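Side-chain contacts in protein her-1 (Caenorhabditis elegans, PDB 1SZH), which dictates male development as a secreted protein that inhibits the function of tra-2a and probably takes a direct part in sex-determination signalling: residues S86-R89 with C90-C94; C125-K128 with C129-L132. The protein carries 2 engineered substitutions. All blocks are in the same frame, centred on the assembly; numbering follows the deposited sequence.

Interaction 1: S86-R89 with C90-C94. With ACT (acetate ion), chain C.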
# COMPACT_ATOMS: atom_id res chain seq x y z
N SER A 86 -16.34 12.10 -1.94
CA SER A 86 -14.94 12.19 -2.39
C SER A 86 -14.01 11.65 -1.31
O SER A 86 -12.98 11.06 -1.61
CB SER A 86 -14.57 13.64 -2.76
OG SER A 86 -14.61 14.49 -1.62
N GLY A 87 -14.41 11.80 -0.05
CA GLY A 87 -13.58 11.30 1.03
C GLY A 87 -13.46 9.79 0.97
O GLY A 87 -12.37 9.23 1.06
N ARG A 88 -14.60 9.12 0.81
CA ARG A 88 -14.63 7.66 0.73
C ARG A 88 -13.90 7.21 -0.53
O ARG A 88 -13.20 6.19 -0.52
CB ARG A 88 -16.08 7.17 0.69
CG ARG A 88 -16.24 5.67 0.58
CD ARG A 88 -17.67 5.28 0.95
NE ARG A 88 -17.92 3.84 0.81
CZ ARG A 88 -18.03 3.21 -0.36
NH1 ARG A 88 -17.90 3.89 -1.49
NH2 ARG A 88 -18.25 1.90 -0.39
N ARG A 89 -14.02 7.98 -1.61
CA ARG A 89 -13.33 7.61 -2.84
C ARG A 89 -11.81 7.69 -2.65
O ARG A 89 -11.08 6.81 -3.10
CB ARG A 89 -13.73 8.53 -4.00
CG ARG A 89 -13.16 8.11 -5.31
CD ARG A 89 -13.63 9.02 -6.41
NE ARG A 89 -13.20 8.53 -7.72
CZ ARG A 89 -13.31 9.26 -8.83
NH1 ARG A 89 -13.82 10.49 -8.77
NH2 ARG A 89 -12.91 8.77 -9.99
N CYS A 90 -11.33 8.74 -1.99
CA CYS A 90 -9.89 8.86 -1.77
C CYS A 90 -9.44 7.78 -0.79
O CYS A 90 -8.36 7.22 -0.93
CB CYS A 90 -9.57 10.27 -1.23
SG CYS A 90 -7.84 10.77 -1.11
N GLU A 91 -10.28 7.47 0.21
CA GLU A 91 -9.92 6.43 1.18
C GLU A 91 -9.72 5.09 0.46
O GLU A 91 -8.71 4.39 0.67
CB GLU A 91 -11.02 6.28 2.24
CG GLU A 91 -10.85 5.05 3.13
CD GLU A 91 -11.90 4.96 4.21
OE1 GLU A 91 -12.80 5.82 4.23
OE2 GLU A 91 -11.82 4.02 5.04
N ASN A 92 -10.67 4.75 -0.42
CA ASN A 92 -10.58 3.48 -1.16
C ASN A 92 -9.41 3.46 -2.14
O ASN A 92 -8.76 2.42 -2.28
CB ASN A 92 -11.90 3.19 -1.87
CG ASN A 92 -13.02 2.85 -0.89
OD1 ASN A 92 -12.76 2.31 0.19
ND2 ASN A 92 -14.26 3.15 -1.26
N ARG A 93 -9.15 4.58 -2.79
CA ARG A 93 -8.04 4.70 -3.73
C ARG A 93 -6.76 4.47 -2.92
O ARG A 93 -5.87 3.74 -3.33
CB ARG A 93 -8.05 6.11 -4.36
CG ARG A 93 -6.72 6.64 -4.92
CD ARG A 93 -6.43 6.21 -6.35
NE ARG A 93 -7.48 6.51 -7.32
CZ ARG A 93 -7.53 7.59 -8.11
NH1 ARG A 93 -6.61 8.54 -8.06
NH2 ARG A 93 -8.50 7.69 -9.02
N CYS A 94 -6.67 5.12 -1.75
CA CYS A 94 -5.50 4.97 -0.89
C CYS A 94 -5.32 3.50 -0.48
O CYS A 94 -4.22 2.95 -0.58
CB CYS A 94 -5.70 5.86 0.35
SG CYS A 94 -4.34 5.94 1.53
C ACT C . -10.87 5.50 -8.36
O ACT C . -9.83 4.90 -7.81
OXT ACT C . -11.98 5.77 -7.77
CH3 ACT C . -10.85 5.97 -9.77
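Arg-89 and Arg-93, one turn apart on helix 85-97, share an acetate ion, each through NE to a different oxygen. Arg-89 NE reaches acetate OXT at 3.0 Å along a nearly straight bond (N-H...O 175°), and Arg-93 NE reaches acetate O at 2.9 Å (167°); both oxygens lie at a guanidinium edge, in its plane. Arg-89 reaches the ion fully extended; Arg-93 bends at chi2 (85°) and chi3, turning its NE toward the other oxygen.

Arg-88 and Asn-92 pack without a hydrogen bond between their side chains. Asn-92 ND2 sits over one guanidinium face of Arg-88, displaced toward its rim, 3.7 Å from Arg-88 NH1, with amide and guanidinium planes almost perpendicular. With an alanine here, the amide over that face would be lost and the Arg-88 guanidinium would probably be freer to turn.

Backbone bonds carry the helix, from Cys-90 N to Ser-86 O (2.9 Å) through Arg-93 N to Arg-89 O. Glu-91 pairs with Lys-95, and the buried Cys-90 is joined to Cys-115.

The acetate, probably from the crystallisation liquor, identifies no natural ligand but indicates that the two guanidinium groups can hold a carboxylate, whose charge would probably offset part of theirs.

Interaction 2: C125-K128 with C129-L132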
# COMPACT_ATOMS: atom_id res chain seq x y z
N CYS A 125 -2.61 14.10 8.51
CA CYS A 125 -2.90 13.07 9.51
C CYS A 125 -2.45 11.70 8.98
O CYS A 125 -1.90 10.88 9.71
CB CYS A 125 -4.39 13.05 9.82
SG CYS A 125 -4.89 11.87 11.04
N PHE A 126 -2.69 11.45 7.70
CA PHE A 126 -2.28 10.20 7.08
C PHE A 126 -0.76 10.06 7.23
O PHE A 126 -0.24 9.00 7.58
CB PHE A 126 -2.68 10.24 5.57
CG PHE A 126 -2.06 9.13 4.72
CD1 PHE A 126 -2.54 7.83 4.78
CD2 PHE A 126 -1.01 9.42 3.86
CE1 PHE A 126 -1.97 6.80 3.99
CE2 PHE A 126 -0.43 8.41 3.04
CZ PHE A 126 -0.91 7.10 3.11
N GLU A 127 -0.03 11.14 6.96
CA GLU A 127 1.41 11.09 7.07
C GLU A 127 1.83 10.91 8.53
O GLU A 127 2.78 10.18 8.81
CB GLU A 127 2.03 12.35 6.47
CG GLU A 127 1.93 12.42 4.92
CD GLU A 127 2.96 11.56 4.20
OE1 GLU A 127 2.93 10.31 4.34
OE2 GLU A 127 3.81 12.13 3.48
N LYS A 128 1.12 11.55 9.44
CA LYS A 128 1.45 11.40 10.87
C LYS A 128 1.22 9.95 11.32
O LYS A 128 2.00 9.38 12.09
CB LYS A 128 0.62 12.39 11.70
CG LYS A 128 0.88 12.35 13.21
CD LYS A 128 0.23 13.56 13.86
CE LYS A 128 0.72 13.79 15.27
NZ LYS A 128 0.14 15.05 15.81
N CYS A 129 0.14 9.35 10.86
CA CYS A 129 -0.15 7.96 11.18
C CYS A 129 1.02 7.09 10.70
O CYS A 129 1.44 6.18 11.41
CB CYS A 129 -1.46 7.56 10.49
SG CYS A 129 -1.98 5.86 10.65
N ARG A 130 1.54 7.34 9.49
CA ARG A 130 2.66 6.55 8.99
C ARG A 130 3.89 6.73 9.88
O ARG A 130 4.60 5.76 10.16
CB ARG A 130 3.00 6.93 7.55
CG ARG A 130 1.92 6.53 6.52
CD ARG A 130 2.43 6.84 5.10
NE ARG A 130 3.59 6.00 4.79
CZ ARG A 130 4.65 6.40 4.10
NH1 ARG A 130 4.74 7.64 3.63
NH2 ARG A 130 5.65 5.54 3.90
N SER A 131 4.16 7.97 10.30
CA SER A 131 5.30 8.26 11.17
C SER A 131 5.16 7.54 12.51
O SER A 131 6.12 6.94 13.00
CB SER A 131 5.42 9.77 11.42
OG SER A 131 5.87 10.42 10.24
N LEU A 132 3.96 7.58 13.11
CA LEU A 132 3.75 6.88 14.38
C LEU A 132 3.96 5.36 14.23
O LEU A 132 4.53 4.72 15.12
CB LEU A 132 2.34 7.16 14.92
CG LEU A 132 2.12 8.53 15.58
CD1 LEU A 132 0.70 8.59 16.09
CD2 LEU A 132 3.11 8.73 16.73
O HOH W 1 5.23 10.16 7.05
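Glu-127 and Arg-130 run side by side and point the same way, their carboxylate and guanidinium planes only 17° apart. This near-coplanarity lets Glu-127 OE1 meet the guanidinium at its edge: Arg-130 NH1 donates to the syn lone pair of OE1 at 3.3 Å, a long salt bridge but a fairly straight one (159°). Two bends bring the groups together, Glu-127 turning at chi2 (-78°) and Arg-130 at chi3. The same OE1 also lies 3.6 Å from Arg-130 CD. The stronger polar partner of Arg-130 is Asp-72, which takes its NE, so the guanidinium is held by two carboxylates.

Phe-126 meets the arginine differently. The aliphatic part of Arg-130 passes over one ring face, with CD 3.9 Å from Phe-126 CE2, and ring and guanidinium planes are inclined to each other rather than stacked. The buried ring also meets Phe-79 and packs on Leu-109 and Ile-112 of helix 105-115. These i to i+3 and i to i+4 pairings lie within a single alpha-helix, 120-134, in a disulfide-rich, strand-free protein built of a four-helix and a three-helix bundle. Two disulfides tie the helix to other parts of the chain, Cys-125 to Cys-148 and Cys-129 to Cys-75.

Along the backbone, Cys-129 N bonds to Cys-125 O at 2.8 Å and Leu-132 N to Lys-128 O at 2.8 Å. Glu-127 O accepts from Ser-131 N and from a water, which donates to it at 3.0 Å and also bonds to Ser-131 OG. Lys-128, extended throughout, sends NZ to the carbonyl oxygen of Tyr-147.

Interaction 1 (86-94) lies on helix 85-97 and interaction 2 (125-132) on helix 120-134, in series along the chain. Their centres are about 17 Å apart, yet they touch: Cys-94 SG packs against Phe-126 CE1 at 3.5 Å. Phe-79 is common to both, contacting Cys-90 and Cys-94 as well as the ring of Phe-126. The disulfides make a further link, since Cys-94 and Cys-129 are bonded to the consecutive residues Cys-76 and Cys-75. Helix 105-115 is also shared, through Ser-111, weakly hydrogen-bonded by Arg-93, and Leu-109, touched by Arg-130. The acetate belongs to interaction 1 alone.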